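Local coordinates for protein kappa-carrageenase (Pseudoalteromonas carrageenovora, PDB 1DYP) that cleaves kappa-carrageenan by endohydrolysis of the beta-1,4 linkages between D-galactose 4-sulfate and 3,6-anhydro-D-galactose, as a family 16 glycoside hydrolase whose catalytic domain is described here, at residues A[158-163]-A[218-223]; A[184-187]-A[192-195]. The protein carries 1 engineered substitution. All coordinates share one frame; numbering follows the deposited sequence.

Contact 1: residues A[158-163]-A[218-223]; sequences NIVVKN and NLYWHR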
ATOM      1  N   ASN A 158     -11.088  -5.308  -2.796  1.00  7.73           N
ATOM      2  CA  ASN A 158     -11.507  -6.640  -2.387  1.00  8.20           C
ATOM      3  C   ASN A 158     -12.162  -7.405  -3.517  1.00  8.58           C
ATOM      4  O   ASN A 158     -12.526  -6.836  -4.543  1.00  8.67           O
ATOM      5  CB  ASN A 158     -12.509  -6.561  -1.228  1.00  8.17           C
ATOM      6  CG  ASN A 158     -13.799  -5.854  -1.618  1.00  7.95           C
ATOM      7  OD1 ASN A 158     -13.832  -4.636  -1.743  1.00  7.45           O
ATOM      8  ND2 ASN A 158     -14.868  -6.627  -1.819  1.00  7.81           N
ATOM      9  N   ILE A 159     -12.287  -8.709  -3.305  1.00  9.16           N
ATOM     10  CA  ILE A 159     -12.962  -9.594  -4.238  1.00  9.69           C
ATOM     11  C   ILE A 159     -14.000 -10.306  -3.386  1.00  9.92           C
ATOM     12  O   ILE A 159     -13.658 -10.968  -2.403  1.00  9.79           O
ATOM     13  CB  ILE A 159     -12.033 -10.658  -4.842  1.00  9.72           C
ATOM     14  CG1 ILE A 159     -10.990 -10.001  -5.745  1.00  9.92           C
ATOM     15  CG2 ILE A 159     -12.867 -11.664  -5.642  1.00  9.80           C
ATOM     16  CD1 ILE A 159      -9.969 -10.975  -6.301  1.00 10.37           C
ATOM     17  N   VAL A 160     -15.268 -10.155  -3.746  1.00 10.46           N
ATOM     18  CA  VAL A 160     -16.338 -10.797  -3.003  1.00 10.75           C
ATOM     19  C   VAL A 160     -17.283 -11.482  -3.978  1.00 11.19           C
ATOM     20  O   VAL A 160     -17.515 -10.991  -5.081  1.00 11.06           O
ATOM     21  CB  VAL A 160     -17.120  -9.774  -2.135  1.00 10.79           C
ATOM     22  CG1 VAL A 160     -17.771  -8.720  -3.018  1.00 10.47           C
ATOM     23  CG2 VAL A 160     -18.166 -10.490  -1.294  1.00 10.59           C
ATOM     24  N   VAL A 161     -17.815 -12.627  -3.573  1.00 11.75           N
ATOM     25  CA  VAL A 161     -18.730 -13.373  -4.424  1.00 12.44           C
ATOM     26  C   VAL A 161     -20.117 -12.731  -4.448  1.00 13.01           C
ATOM     27  O   VAL A 161     -20.782 -12.626  -3.418  1.00 12.87           O
ATOM     28  CB  VAL A 161     -18.853 -14.837  -3.946  1.00 12.27           C
ATOM     29  CG1 VAL A 161     -19.869 -15.584  -4.797  1.00 12.34           C
ATOM     30  CG2 VAL A 161     -17.497 -15.520  -4.025  1.00 12.45           C
ATOM     31  N   LYS A 162     -20.530 -12.293  -5.633  1.00 13.95           N
ATOM     32  CA  LYS A 162     -21.837 -11.672  -5.838  1.00 14.97           C
ATOM     33  C   LYS A 162     -22.567 -12.463  -6.914  1.00 15.39           C
ATOM     34  O   LYS A 162     -22.060 -12.617  -8.026  1.00 15.40           O
ATOM     35  CB  LYS A 162     -21.689 -10.226  -6.313  1.00 15.35           C
ATOM     36  CG  LYS A 162     -21.131  -9.255  -5.294  1.00 16.08           C
ATOM     37  CD  LYS A 162     -21.112  -7.859  -5.901  1.00 16.61           C
ATOM     38  CE  LYS A 162     -20.627  -6.806  -4.921  1.00 16.85           C
ATOM     39  NZ  LYS A 162     -20.649  -5.452  -5.545  1.00 17.48           N
ATOM     40  N   ASN A 163     -23.759 -12.950  -6.585  1.00 16.00           N
ATOM     41  CA  ASN A 163     -24.543 -13.738  -7.527  1.00 16.47           C
ATOM     42  C   ASN A 163     -23.705 -14.903  -8.036  1.00 16.39           C
ATOM     43  O   ASN A 163     -23.710 -15.218  -9.229  1.00 16.36           O
ATOM     44  CB  ASN A 163     -25.000 -12.876  -8.706  1.00 17.20           C
ATOM     45  CG  ASN A 163     -25.914 -11.750  -8.282  1.00 17.80           C
ATOM     46  OD1 ASN A 163     -26.871 -11.959  -7.532  1.00 18.54           O
ATOM     47  ND2 ASN A 163     -25.631 -10.546  -8.764  1.00 18.46           N
ATOM     48  N   ASN A 218     -16.503  -2.261   7.944  1.00  8.24           N
ATOM     49  CA  ASN A 218     -15.641  -3.355   7.537  1.00  8.26           C
ATOM     50  C   ASN A 218     -16.496  -4.501   7.029  1.00  8.48           C
ATOM     51  O   ASN A 218     -16.821  -5.429   7.772  1.00  8.46           O
ATOM     52  CB  ASN A 218     -14.775  -3.839   8.696  1.00  8.24           C
ATOM     53  CG  ASN A 218     -13.734  -4.832   8.243  1.00  8.37           C
ATOM     54  OD1 ASN A 218     -13.827  -5.371   7.140  1.00  8.45           O
ATOM     55  ND2 ASN A 218     -12.742  -5.087   9.084  1.00  8.15           N
ATOM     56  N   LEU A 219     -16.852  -4.423   5.754  1.00  8.52           N
ATOM     57  CA  LEU A 219     -17.684  -5.433   5.123  1.00  8.89           C
ATOM     58  C   LEU A 219     -16.888  -6.607   4.586  1.00  8.74           C
ATOM     59  O   LEU A 219     -17.288  -7.764   4.747  1.00  8.87           O
ATOM     60  CB  LEU A 219     -18.461  -4.813   3.960  1.00  9.10           C
ATOM     61  CG  LEU A 219     -19.322  -3.584   4.250  1.00  9.49           C
ATOM     62  CD1 LEU A 219     -19.855  -3.025   2.942  1.00  9.76           C
ATOM     63  CD2 LEU A 219     -20.457  -3.956   5.186  1.00  9.61           C
ATOM     64  N   TYR A 220     -15.756  -6.307   3.958  1.00  8.67           N
ATOM     65  CA  TYR A 220     -14.946  -7.341   3.323  1.00  8.50           C
ATOM     66  C   TYR A 220     -13.463  -7.336   3.670  1.00  8.29           C
ATOM     67  O   TYR A 220     -12.645  -7.778   2.867  1.00  8.16           O
ATOM     68  CB  TYR A 220     -15.082  -7.201   1.805  1.00  8.83           C
ATOM     69  CG  TYR A 220     -16.497  -6.950   1.341  1.00  9.07           C
ATOM     70  CD1 TYR A 220     -17.498  -7.892   1.563  1.00  9.20           C
ATOM     71  CD2 TYR A 220     -16.841  -5.765   0.685  1.00  9.27           C
ATOM     72  CE1 TYR A 220     -18.804  -7.665   1.147  1.00  9.54           C
ATOM     73  CE2 TYR A 220     -18.150  -5.530   0.263  1.00  9.70           C
ATOM     74  CZ  TYR A 220     -19.124  -6.486   0.498  1.00  9.73           C
ATOM     75  OH  TYR A 220     -20.419  -6.276   0.080  1.00 10.28           O
ATOM     76  N   TRP A 221     -13.111  -6.866   4.860  1.00  8.00           N
ATOM     77  CA  TRP A 221     -11.705  -6.807   5.230  1.00  7.98           C
ATOM     78  C   TRP A 221     -11.399  -7.498   6.555  1.00  8.24           C
ATOM     79  O   TRP A 221     -10.898  -6.887   7.500  1.00  8.15           O
ATOM     80  CB  TRP A 221     -11.267  -5.336   5.226  1.00  7.41           C
ATOM     81  CG  TRP A 221     -11.474  -4.743   3.860  1.00  6.82           C
ATOM     82  CD1 TRP A 221     -10.634  -4.853   2.788  1.00  6.82           C
ATOM     83  CD2 TRP A 221     -12.668  -4.118   3.367  1.00  6.79           C
ATOM     84  NE1 TRP A 221     -11.235  -4.353   1.656  1.00  6.63           N
ATOM     85  CE2 TRP A 221     -12.484  -3.896   1.984  1.00  6.66           C
ATOM     86  CE3 TRP A 221     -13.878  -3.730   3.960  1.00  6.44           C
ATOM     87  CZ2 TRP A 221     -13.467  -3.306   1.180  1.00  6.72           C
ATOM     88  CZ3 TRP A 221     -14.857  -3.141   3.160  1.00  6.63           C
ATOM     89  CH2 TRP A 221     -14.644  -2.936   1.785  1.00  6.62           C
ATOM     90  N   HIS A 222     -11.707  -8.793   6.607  1.00  8.53           N
ATOM     91  CA  HIS A 222     -11.469  -9.592   7.804  1.00  8.89           C
ATOM     92  C   HIS A 222     -10.420 -10.675   7.562  1.00  8.99           C
ATOM     93  O   HIS A 222     -10.082 -11.440   8.469  1.00  9.20           O
ATOM     94  CB  HIS A 222     -12.772 -10.242   8.282  1.00  9.09           C
ATOM     95  CG  HIS A 222     -13.880  -9.267   8.525  1.00  9.37           C
ATOM     96  ND1 HIS A 222     -14.811  -8.942   7.562  1.00  9.63           N
ATOM     97  CD2 HIS A 222     -14.189  -8.523   9.613  1.00  9.44           C
ATOM     98  CE1 HIS A 222     -15.645  -8.040   8.045  1.00  9.55           C
ATOM     99  NE2 HIS A 222     -15.289  -7.766   9.287  1.00  9.66           N
ATOM    100  N   ARG A 223      -9.910 -10.744   6.337  1.00  8.93           N
ATOM    101  CA  ARG A 223      -8.892 -11.730   6.000  1.00  8.83           C
ATOM    102  C   ARG A 223      -7.542 -11.343   6.587  1.00  8.81           C
ATOM    103  O   ARG A 223      -7.338 -10.204   7.009  1.00  8.76           O
ATOM    104  CB  ARG A 223      -8.758 -11.867   4.480  1.00  9.05           C
ATOM    105  CG  ARG A 223      -9.912 -12.596   3.816  1.00  9.16           C
ATOM    106  CD  ARG A 223      -9.757 -12.619   2.306  1.00  9.05           C
ATOM    107  NE  ARG A 223      -8.535 -13.299   1.876  1.00  9.58           N
ATOM    108  CZ  ARG A 223      -8.344 -14.613   1.920  1.00  9.57           C
ATOM    109  NH1 ARG A 223      -9.295 -15.415   2.382  1.00  9.86           N
ATOM    110  NH2 ARG A 223      -7.198 -15.128   1.491  1.00  9.83           N
TER

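Contact 2: residues A[184-187]-A[192-195]; sequences LPFD and FHTY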
ATOM      1  N   LEU A 184      -4.918  16.916   1.580  1.00  9.01           N
ATOM      2  CA  LEU A 184      -3.965  17.126   2.662  1.00  8.87           C
ATOM      3  C   LEU A 184      -3.733  18.605   2.944  1.00  8.96           C
ATOM      4  O   LEU A 184      -3.696  19.425   2.028  1.00  9.00           O
ATOM      5  CB  LEU A 184      -2.627  16.469   2.315  1.00  8.61           C
ATOM      6  CG  LEU A 184      -2.624  14.954   2.090  1.00  8.27           C
ATOM      7  CD1 LEU A 184      -1.328  14.532   1.403  1.00  8.06           C
ATOM      8  CD2 LEU A 184      -2.786  14.244   3.422  1.00  8.11           C
ATOM      9  N   PRO A 185      -3.588  18.966   4.227  1.00  9.23           N
ATOM     10  CA  PRO A 185      -3.352  20.365   4.589  1.00  9.27           C
ATOM     11  C   PRO A 185      -1.859  20.688   4.537  1.00  9.34           C
ATOM     12  O   PRO A 185      -1.395  21.658   5.141  1.00  9.79           O
ATOM     13  CB  PRO A 185      -3.920  20.448   6.002  1.00  9.16           C
ATOM     14  CG  PRO A 185      -3.588  19.108   6.561  1.00  9.40           C
ATOM     15  CD  PRO A 185      -3.951  18.171   5.416  1.00  9.31           C
ATOM     16  N   PHE A 186      -1.119  19.871   3.794  1.00  8.91           N
ATOM     17  CA  PHE A 186       0.323  20.033   3.655  1.00  8.94           C
ATOM     18  C   PHE A 186       0.805  19.264   2.431  1.00  8.73           C
ATOM     19  O   PHE A 186       0.062  18.463   1.860  1.00  8.72           O
ATOM     20  CB  PHE A 186       1.023  19.492   4.908  1.00  8.88           C
ATOM     21  CG  PHE A 186       0.674  18.058   5.231  1.00  9.19           C
ATOM     22  CD1 PHE A 186       1.263  17.009   4.533  1.00  9.14           C
ATOM     23  CD2 PHE A 186      -0.264  17.760   6.218  1.00  9.23           C
ATOM     24  CE1 PHE A 186       0.925  15.683   4.809  1.00  9.15           C
ATOM     25  CE2 PHE A 186      -0.610  16.437   6.502  1.00  9.49           C
ATOM     26  CZ  PHE A 186      -0.013  15.396   5.797  1.00  9.33           C
ATOM     27  N   ASP A 187       2.043  19.523   2.023  1.00  8.70           N
ATOM     28  CA  ASP A 187       2.632  18.814   0.893  1.00  8.61           C
ATOM     29  C   ASP A 187       3.221  17.559   1.530  1.00  8.33           C
ATOM     30  O   ASP A 187       4.114  17.645   2.368  1.00  8.33           O
ATOM     31  CB  ASP A 187       3.747  19.649   0.261  1.00  9.17           C
ATOM     32  CG  ASP A 187       4.276  19.035  -1.015  1.00  9.53           C
ATOM     33  OD1 ASP A 187       4.455  17.801  -1.052  1.00  9.18           O
ATOM     34  OD2 ASP A 187       4.521  19.789  -1.980  1.00 10.16           O
ATOM     35  N   PHE A 192       8.105  14.490   7.479  1.00  9.66           N
ATOM     36  CA  PHE A 192       7.349  13.282   7.745  1.00  9.11           C
ATOM     37  C   PHE A 192       5.981  13.574   8.327  1.00  8.92           C
ATOM     38  O   PHE A 192       5.788  14.556   9.039  1.00  9.42           O
ATOM     39  CB  PHE A 192       8.128  12.378   8.699  1.00  8.87           C
ATOM     40  CG  PHE A 192       9.386  11.825   8.107  1.00  8.57           C
ATOM     41  CD1 PHE A 192      10.533  12.608   8.008  1.00  8.79           C
ATOM     42  CD2 PHE A 192       9.415  10.527   7.610  1.00  8.56           C
ATOM     43  CE1 PHE A 192      11.691  12.102   7.420  1.00  8.57           C
ATOM     44  CE2 PHE A 192      10.565  10.011   7.021  1.00  8.43           C
ATOM     45  CZ  PHE A 192      11.708  10.801   6.924  1.00  8.64           C
ATOM     46  N   HIS A 193       5.032  12.708   8.005  1.00  8.66           N
ATOM     47  CA  HIS A 193       3.670  12.834   8.497  1.00  8.32           C
ATOM     48  C   HIS A 193       3.211  11.447   8.893  1.00  7.99           C
ATOM     49  O   HIS A 193       3.756  10.451   8.422  1.00  7.62           O
ATOM     50  CB  HIS A 193       2.785  13.433   7.408  1.00  8.67           C
ATOM     51  CG  HIS A 193       3.189  14.822   7.028  1.00  9.15           C
ATOM     52  ND1 HIS A 193       2.737  15.938   7.699  1.00  9.28           N
ATOM     53  CD2 HIS A 193       4.085  15.269   6.115  1.00  9.36           C
ATOM     54  CE1 HIS A 193       3.340  17.011   7.221  1.00  9.45           C
ATOM     55  NE2 HIS A 193       4.164  16.633   6.260  1.00  9.40           N
ATOM     56  N   THR A 194       2.219  11.378   9.770  1.00  7.75           N
ATOM     57  CA  THR A 194       1.736  10.089  10.234  1.00  7.90           C
ATOM     58  C   THR A 194       0.453   9.674   9.544  1.00  7.52           C
ATOM     59  O   THR A 194      -0.505  10.442   9.455  1.00  7.91           O
ATOM     60  CB  THR A 194       1.516  10.100  11.755  1.00  8.28           C
ATOM     61  OG1 THR A 194       0.465  11.015  12.084  1.00  9.89           O
ATOM     62  CG2 THR A 194       2.792  10.525  12.457  1.00  8.51           C
ATOM     63  N   TYR A 195       0.458   8.442   9.054  1.00  7.14           N
ATOM     64  CA  TYR A 195      -0.674   7.871   8.349  1.00  6.77           C
ATOM     65  C   TYR A 195      -1.087   6.621   9.107  1.00  6.59           C
ATOM     66  O   TYR A 195      -0.297   5.692   9.272  1.00  6.75           O
ATOM     67  CB  TYR A 195      -0.247   7.526   6.923  1.00  6.68           C
ATOM     68  CG  TYR A 195       0.196   8.744   6.146  1.00  6.19           C
ATOM     69  CD1 TYR A 195      -0.736   9.568   5.513  1.00  6.38           C
ATOM     70  CD2 TYR A 195       1.542   9.105   6.089  1.00  6.09           C
ATOM     71  CE1 TYR A 195      -0.339  10.722   4.845  1.00  5.91           C
ATOM     72  CE2 TYR A 195       1.953  10.261   5.420  1.00  6.00           C
ATOM     73  CZ  TYR A 195       1.004  11.062   4.803  1.00  6.11           C
ATOM     74  OH  TYR A 195       1.394  12.208   4.148  1.00  6.08           O
TER

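Contact 1: residues A[158-163]-A[218-223]
A chi1 of 63° sets CG of Asn-158 between its backbone N and carbonyl carbon, while Tyr-220 carries CG beside the backbone N (chi1 -43°); together these turns bring the amide obliquely up to the phenol. The site lies in the jelly-roll sandwich of family 16 glycoside hydrolases, where strand 151-162 meets the loop between strands 211-217 and 225-233. Two rings share the amide of Asn-158. Its ND2 comes 3.3 Å from CD2 of Tyr-220, with planes only 20° apart, whereas OD1 makes a van der Waals approach to CZ2 of Trp-221 at 3.2 Å, amide and indole being nearly perpendicular. The hydrogen bond of OD1 is with ND2 of Asn-178, and that of Trp-221 NE1 with His-157 O, so both are held from beyond the contact.

Further along the strand, Val-160 puts CG2 3.8 Å from CE1 of Tyr-220. Its CB stands over the rim of one ring face, and Leu-219 CB covers the centre of the other. Inside the loop Asn-218 forms an Asx motif: its OD1 accepts from the backbone N of Trp-221 at 2.8 Å, in the carbonyl plane, while its ND2 returns a bond to Trp-221 O at 3.0 Å.

Contact 2: residues A[184-187]-A[192-195]
The turn that leads into strand 193-199 is closed by a face-to-face stack of Phe-186 on His-193. Ring centroids lie 3.5 Å apart and the planes differ by 4°, so the two rings overlap flat. A slight slip shows in the atoms that face the ring centres: ND1 of the imidazole sits above the phenyl centre, and CE1 of the phenyl above the imidazole centre. The closest pair is CE1 of Phe-186 and CG of His-193, at 3.3 Å. The two side chains approach from opposite directions. On the loop side, chi1 of 55° places CG of Phe-186 between its backbone N and carbonyl carbon and lays the ring flat over the imidazole.

In the jelly-roll fold of this family, strand 193-199 runs antiparallel between strands 98-105 and 203-208, and the stack lays the incoming loop against that layer, with Val-208 touching both Phe-186 and Tyr-195. Tyr-195 meets the phenyl at its edge: OH lies in the ring plane, 3.6 Å from CE1 of Phe-186.

Both imidazole nitrogens of His-193 have acceptors, which fixes the rotation of the ring: ND1 is hydrogen-bonded to OD2 of Asp-209, whose OD1 takes the backbone N of Thr-194, and NE2 to Asn-190 O within the same turn. Two acceptors of this kind would be consistent with a doubly protonated imidazole, its charge facing the carboxylate of Asp-209 and its face lying on the phenyl.

Contact 2 is nested in the chain between the two segments of contact 1, and both reach the same extended beta framework, yet they do not touch: their centres are 30 Å apart and their nearest atoms about 16 Å. They approach the catalytic residues through different aromatic side chains. In contact 1 the side chain of Trp-221 lies about 5 Å from that of the nucleophile Glu-137 and about 7 Å from that of Asp-139. In contact 2 the side chain of Tyr-195 is about 9 Å from that of the proton donor Glu-142 and about 10 Å from that of Asp-139. By these distances contact 1 borders the catalytic residues more closely.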